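Local coordinates for protein glutathione S-transferase (Burkholderia glumae, PDB 4ISD) that binds glutathione and, as a glutathione transferase homolog, probably conjugates it to electrophilic substrates or uses it in related thiol chemistry, at residues I155-G161 with R193-Q198; A91-P95 with F163-I168. All blocks are in the same frame, centred on the assembly; numbering follows the deposited sequence.

Contact 1 of 2, residues I155-G161 with R193-Q198; sequences IDDERYG and RYVERQ
The carbonyl oxygen of Tyr160 accepts a hydrogen bond from Arg197, NH1 to O 2.8 Å with an N-H...O angle of 151°. The acceptor lies in the guanidinium plane, whereas the donor stands above the carbonyl plane, 43° out of it. Gln198 NE2 also approaches this oxygen, at 3.2 Å. A long, forked side chain suits position 197: its CG and CD lie alongside the Tyr160 ring, with CG 3.5 Å from CE1, and the bend at chi3 (-61°) then turns the guanidinium toward the loop backbone. The amide of Gln198 puts NE2 over one face of the same ring, whose hydroxyl is hydrogen-bonded to Arg201. Here the loop between helices 139-154 and 168-177 of the all-helical C-terminal domain folds over helix 189-199, reversing direction in a type I turn from Asp156 to Arg159. Within that turn Asp157 faces two arginines one helical turn apart. Its OD2 offers the syn lone pair to Arg193 NH2 at 3.0 Å, and OD1 makes a longer salt bridge to Arg197 NH2, so one carboxylate probably offsets part of both positive charges. Beneath these ions lies an apolar layer. Ile155 crosses the Tyr194 ring, its CG1 4.1 Å from the centroid in a CH-pi contact, while Gln198 CG covers the opposite face. At the far end of this ring, the Tyr194 hydroxyl is hydrogen-bonded to Asp170 on helix 168-177.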
loop_
_atom_site.group_PDB
_atom_site.type_symbol
_atom_site.label_atom_id
_atom_site.label_comp_id
_atom_site.label_asym_id
_atom_site.label_seq_id
_atom_site.Cartn_x
_atom_site.Cartn_y
_atom_site.Cartn_z
ATOM N N ILE A 155 3.855 20.553 -0.282
ATOM C CA ILE A 155 4.592 21.166 -1.381
ATOM C C ILE A 155 5.092 22.567 -1.039
ATOM O O ILE A 155 4.321 23.419 -0.595
ATOM C CB ILE A 155 3.733 21.244 -2.640
ATOM C CG1 ILE A 155 3.288 19.845 -3.044
ATOM C CG2 ILE A 155 4.507 21.931 -3.769
ATOM C CD1 ILE A 155 2.124 19.827 -4.017
ATOM N N ASP A 156 6.386 22.797 -1.235
ATOM C CA ASP A 156 6.961 24.125 -1.035
ATOM C C ASP A 156 7.899 24.463 -2.198
ATOM O O ASP A 156 8.602 23.590 -2.699
ATOM C CB ASP A 156 7.709 24.207 0.298
ATOM C CG ASP A 156 7.793 25.636 0.834
ATOM O OD1 ASP A 156 6.765 26.353 0.805
ATOM O OD2 ASP A 156 8.887 26.051 1.283
ATOM N N ASP A 157 7.916 25.718 -2.636
ATOM C CA ASP A 157 8.797 26.088 -3.747
ATOM C C ASP A 157 10.286 25.861 -3.438
ATOM O O ASP A 157 11.067 25.581 -4.345
ATOM C CB ASP A 157 8.502 27.499 -4.275
ATOM C CG ASP A 157 7.296 27.526 -5.218
ATOM O OD1 ASP A 157 7.095 26.519 -5.922
ATOM O OD2 ASP A 157 6.539 28.524 -5.260
ATOM N N GLU A 158 10.661 25.902 -2.160
ATOM C CA GLU A 158 12.048 25.633 -1.766
ATOM C C GLU A 158 12.456 24.154 -1.805
ATOM O O GLU A 158 13.632 23.843 -1.635
ATOM C CB GLU A 158 12.339 26.177 -0.364
ATOM C CG GLU A 158 12.036 27.646 -0.156
ATOM C CD GLU A 158 12.506 28.132 1.198
ATOM O OE1 GLU A 158 13.234 27.377 1.878
ATOM O OE2 GLU A 158 12.153 29.268 1.583
ATOM N N ARG A 159 11.507 23.244 -1.996
ATOM C CA ARG A 159 11.838 21.815 -2.040
ATOM C C ARG A 159 11.406 21.191 -3.368
ATOM O O ARG A 159 10.270 21.364 -3.802
ATOM C CB ARG A 159 11.176 21.040 -0.878
ATOM C CG ARG A 159 11.674 21.402 0.517
ATOM C CD ARG A 159 11.104 20.481 1.596
ATOM N NE ARG A 159 9.646 20.342 1.546
ATOM C CZ ARG A 159 8.785 21.253 2.007
ATOM N NH1 ARG A 159 9.233 22.393 2.545
ATOM N NH2 ARG A 159 7.469 21.034 1.913
ATOM N N TYR A 160 12.299 20.441 -4.000
ATOM C CA TYR A 160 11.991 19.882 -5.307
ATOM C C TYR A 160 10.882 18.837 -5.219
ATOM O O TYR A 160 9.911 18.881 -5.982
ATOM C CB TYR A 160 13.242 19.291 -5.955
ATOM C CG TYR A 160 12.947 18.559 -7.239
ATOM C CD1 TYR A 160 12.886 19.236 -8.452
ATOM C CD2 TYR A 160 12.713 17.196 -7.240
ATOM C CE1 TYR A 160 12.608 18.569 -9.630
ATOM C CE2 TYR A 160 12.431 16.525 -8.404
ATOM C CZ TYR A 160 12.385 17.215 -9.594
ATOM O OH TYR A 160 12.110 16.536 -10.751
ATOM N N GLY A 161 11.053 17.880 -4.307
ATOM C CA GLY A 161 10.018 16.907 -3.993
ATOM C C GLY A 161 9.362 17.310 -2.682
ATOM O O GLY A 161 9.786 18.285 -2.053
ATOM N N ARG A 193 3.231 24.163 -10.083
ATOM C CA ARG A 193 4.652 24.107 -10.413
ATOM C C ARG A 193 5.238 22.736 -10.094
ATOM O O ARG A 193 5.920 22.134 -10.921
ATOM C CB ARG A 193 5.416 25.212 -9.679
ATOM C CG ARG A 193 5.222 26.602 -10.305
ATOM C CD ARG A 193 6.144 27.643 -9.686
ATOM N NE ARG A 193 5.640 28.151 -8.411
ATOM C CZ ARG A 193 4.772 29.156 -8.300
ATOM N NH1 ARG A 193 4.296 29.747 -9.389
ATOM N NH2 ARG A 193 4.376 29.577 -7.106
ATOM N N TYR A 194 4.946 22.252 -8.893
ATOM C CA TYR A 194 5.308 20.913 -8.465
ATOM C C TYR A 194 4.898 19.861 -9.502
ATOM O O TYR A 194 5.736 19.074 -9.974
ATOM C CB TYR A 194 4.655 20.622 -7.117
ATOM C CG TYR A 194 4.828 19.209 -6.636
ATOM C CD1 TYR A 194 5.947 18.839 -5.904
ATOM C CD2 TYR A 194 3.858 18.247 -6.888
ATOM C CE1 TYR A 194 6.108 17.546 -5.454
ATOM C CE2 TYR A 194 4.004 16.948 -6.440
ATOM C CZ TYR A 194 5.133 16.603 -5.723
ATOM O OH TYR A 194 5.287 15.313 -5.273
ATOM N N VAL A 195 3.622 19.856 -9.873
ATOM C CA VAL A 195 3.144 18.914 -10.874
ATOM C C VAL A 195 3.958 19.032 -12.171
ATOM O O VAL A 195 4.342 18.028 -12.781
ATOM C CB VAL A 195 1.665 19.155 -11.176
ATOM C CG1 VAL A 195 1.201 18.244 -12.303
ATOM C CG2 VAL A 195 0.825 18.957 -9.913
ATOM N N GLU A 196 4.241 20.267 -12.576
ATOM C CA GLU A 196 4.955 20.520 -13.822
ATOM C C GLU A 196 6.383 19.989 -13.720
ATOM O O GLU A 196 6.862 19.273 -14.611
ATOM C CB GLU A 196 4.959 22.015 -14.136
ATOM C CG GLU A 196 5.443 22.355 -15.553
ATOM C CD GLU A 196 5.517 23.846 -15.823
ATOM O OE1 GLU A 196 4.916 24.636 -15.061
ATOM O OE2 GLU A 196 6.179 24.231 -16.809
ATOM N N ARG A 197 7.042 20.350 -12.624
ATOM C CA ARG A 197 8.377 19.888 -12.247
ATOM C C ARG A 197 8.471 18.361 -12.378
ATOM O O ARG A 197 9.354 17.826 -13.072
ATOM C CB ARG A 197 8.543 20.255 -10.775
ATOM C CG ARG A 197 9.895 20.679 -10.303
ATOM C CD ARG A 197 9.809 20.924 -8.776
ATOM N NE ARG A 197 8.862 21.987 -8.430
ATOM C CZ ARG A 197 8.382 22.214 -7.207
ATOM N NH1 ARG A 197 8.729 21.431 -6.193
ATOM N NH2 ARG A 197 7.530 23.221 -7.000
ATOM N N GLN A 198 7.548 17.676 -11.695
ATOM C CA GLN A 198 7.522 16.217 -11.630
ATOM C C GLN A 198 7.233 15.524 -12.968
ATOM O O GLN A 198 7.790 14.465 -13.238
ATOM C CB GLN A 198 6.529 15.744 -10.560
ATOM C CG GLN A 198 6.892 16.142 -9.124
ATOM C CD GLN A 198 8.299 15.717 -8.733
ATOM O OE1 GLN A 198 8.790 14.692 -9.196
ATOM N NE2 GLN A 198 8.964 16.517 -7.891
#

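Contact 2 of 2, residues A91-P95 with F163-I168; sequences AAVLP and FGDWCI
Val93 and Ile168 meet beta carbon to beta carbon, CB to CB 4.1 Å, at the buried middle of this contact. Beside them the indole of Trp166 runs in the same direction as Val93, whose CG1 touches CZ3 at 4.0 Å. One face of its six-membered ring lies above Ile168 N, chi1 of 174° carrying CG away from the backbone N. On the other flank Pro95 rests its CD on Cys167 CB at 3.7 Å, and the Cys167 sulfur lies at the edge of the Phe163 ring, in its plane; the compact cysteine against the rigid proline ring lets two irregular segments run close together. In the glutathione transferase fold, residues 91-95 belong to the linker leading from the thioredoxin-like domain to helix 98-113, while segment 163-168 leads into helix 168-177. Ile168 also packs on helix 19-31 of the thioredoxin-like domain, its side chain about 10 Å from bound glutathione. One nearly straight hydrogen bond joins the backbones, Ile168 N to Val93 O, 2.8 Å and 172°. Farther out, Val93 N is hydrogen-bonded to Asp82, and Cys167 N to Asp170 OD2, consistent with one half of the capping box that starts this helix in glutathione transferases.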
loop_
_atom_site.group_PDB
_atom_site.type_symbol
_atom_site.label_atom_id
_atom_site.label_comp_id
_atom_site.label_asym_id
_atom_site.label_seq_id
_atom_site.Cartn_x
_atom_site.Cartn_y
_atom_site.Cartn_z
ATOM N N ALA A 91 20.567 4.433 -7.972
ATOM C CA ALA A 91 19.735 5.515 -7.435
ATOM C C ALA A 91 18.584 4.938 -6.602
ATOM O O ALA A 91 17.904 3.999 -7.041
ATOM C CB ALA A 91 19.186 6.363 -8.548
ATOM N N ALA A 92 18.370 5.504 -5.415
ATOM C CA ALA A 92 17.246 5.110 -4.566
ATOM C C ALA A 92 15.962 5.841 -4.922
ATOM O O ALA A 92 15.963 7.052 -5.165
ATOM C CB ALA A 92 17.574 5.334 -3.101
ATOM N N VAL A 93 14.857 5.106 -4.925
ATOM C CA VAL A 93 13.558 5.704 -5.186
ATOM C C VAL A 93 12.804 5.968 -3.889
ATOM O O VAL A 93 11.718 6.572 -3.902
ATOM C CB VAL A 93 12.724 4.817 -6.102
ATOM C CG1 VAL A 93 13.456 4.631 -7.439
ATOM C CG2 VAL A 93 12.418 3.474 -5.416
ATOM N N LEU A 94 13.379 5.509 -2.774
ATOM C CA LEU A 94 12.835 5.785 -1.443
ATOM C C LEU A 94 13.831 6.566 -0.587
ATOM O O LEU A 94 15.036 6.319 -0.653
ATOM C CB LEU A 94 12.470 4.481 -0.729
ATOM C CG LEU A 94 11.168 3.738 -1.049
ATOM C CD1 LEU A 94 10.936 2.627 -0.010
ATOM C CD2 LEU A 94 9.955 4.697 -1.135
ATOM N N PRO A 95 13.329 7.509 0.226
ATOM C CA PRO A 95 14.174 8.309 1.127
ATOM C C PRO A 95 15.026 7.463 2.077
ATOM O O PRO A 95 14.593 6.407 2.540
ATOM C CB PRO A 95 13.158 9.145 1.924
ATOM C CG PRO A 95 11.973 9.249 1.026
ATOM C CD PRO A 95 11.917 7.938 0.261
ATOM N N PHE A 163 9.620 15.835 0.020
ATOM C CA PHE A 163 10.557 15.612 1.111
ATOM C C PHE A 163 11.924 16.262 0.842
ATOM O O PHE A 163 12.826 16.210 1.675
ATOM C CB PHE A 163 10.679 14.109 1.420
ATOM C CG PHE A 163 9.357 13.443 1.688
ATOM C CD1 PHE A 163 8.569 13.845 2.762
ATOM C CD2 PHE A 163 8.896 12.418 0.866
ATOM C CE1 PHE A 163 7.342 13.246 3.013
ATOM C CE2 PHE A 163 7.658 11.808 1.113
ATOM C CZ PHE A 163 6.887 12.223 2.186
ATOM N N GLY A 164 12.058 16.902 -0.314
ATOM C CA GLY A 164 13.317 17.499 -0.723
ATOM C C GLY A 164 13.794 16.782 -1.967
ATOM O O GLY A 164 13.277 17.025 -3.061
ATOM N N ASP A 165 14.755 15.874 -1.803
ATOM C CA ASP A 165 15.163 15.012 -2.909
ATOM C C ASP A 165 13.967 14.235 -3.453
ATOM O O ASP A 165 13.052 13.848 -2.701
ATOM C CB ASP A 165 16.269 14.045 -2.476
ATOM C CG ASP A 165 17.621 14.729 -2.322
ATOM O OD1 ASP A 165 17.875 15.745 -3.011
ATOM O OD2 ASP A 165 18.430 14.246 -1.512
ATOM N N TRP A 166 13.960 14.028 -4.764
ATOM C CA TRP A 166 12.900 13.258 -5.397
ATOM C C TRP A 166 12.816 11.856 -4.799
ATOM O O TRP A 166 13.835 11.250 -4.469
ATOM C CB TRP A 166 13.138 13.157 -6.900
ATOM C CG TRP A 166 12.157 12.267 -7.602
ATOM C CD1 TRP A 166 10.965 12.634 -8.154
ATOM C CD2 TRP A 166 12.287 10.861 -7.839
ATOM N NE1 TRP A 166 10.337 11.541 -8.720
ATOM C CE2 TRP A 166 11.132 10.444 -8.536
ATOM C CE3 TRP A 166 13.265 9.916 -7.521
ATOM C CZ2 TRP A 166 10.937 9.131 -8.925
ATOM C CZ3 TRP A 166 13.064 8.610 -7.903
ATOM C CH2 TRP A 166 11.907 8.228 -8.593
ATOM N N CYS A 167 11.593 11.361 -4.633
ATOM C CA CYS A 167 11.373 9.932 -4.421
ATOM C C CYS A 167 10.164 9.521 -5.256
ATOM O O CYS A 167 9.459 10.392 -5.791
ATOM C CB CYS A 167 11.199 9.582 -2.937
ATOM S SG CYS A 167 9.757 10.269 -2.094
ATOM N N ILE A 168 9.936 8.212 -5.382
ATOM C CA ILE A 168 8.840 7.705 -6.208
ATOM C C ILE A 168 7.476 8.216 -5.734
ATOM O O ILE A 168 6.537 8.294 -6.526
ATOM C CB ILE A 168 8.823 6.143 -6.304
ATOM C CG1 ILE A 168 7.900 5.699 -7.437
ATOM C CG2 ILE A 168 8.415 5.489 -4.978
ATOM C CD1 ILE A 168 8.284 6.295 -8.771
#

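Overall arrangement
Both contacts draw on the connection between helices 139-154 and 168-177. Contact 1 anchors residues 155-161 of that connection to helix 189-199 within the C-terminal domain, while contact 2 ties residues 163-168 to the linker from the thioredoxin-like domain. Their centres are 13 Å apart, and they meet where Trp166 packs against Tyr160 and Gln198. Each is partly buried, but contact 1 has a charged outer side, where the exposed Asp157 and Arg193 join the partly exposed Arg197, whereas contact 2 relies on apolar packing and a single backbone bond at the domain junction. Asp170 serves both, accepting a hydrogen bond from Tyr194 on one carboxylate oxygen and from Cys167 N on the other.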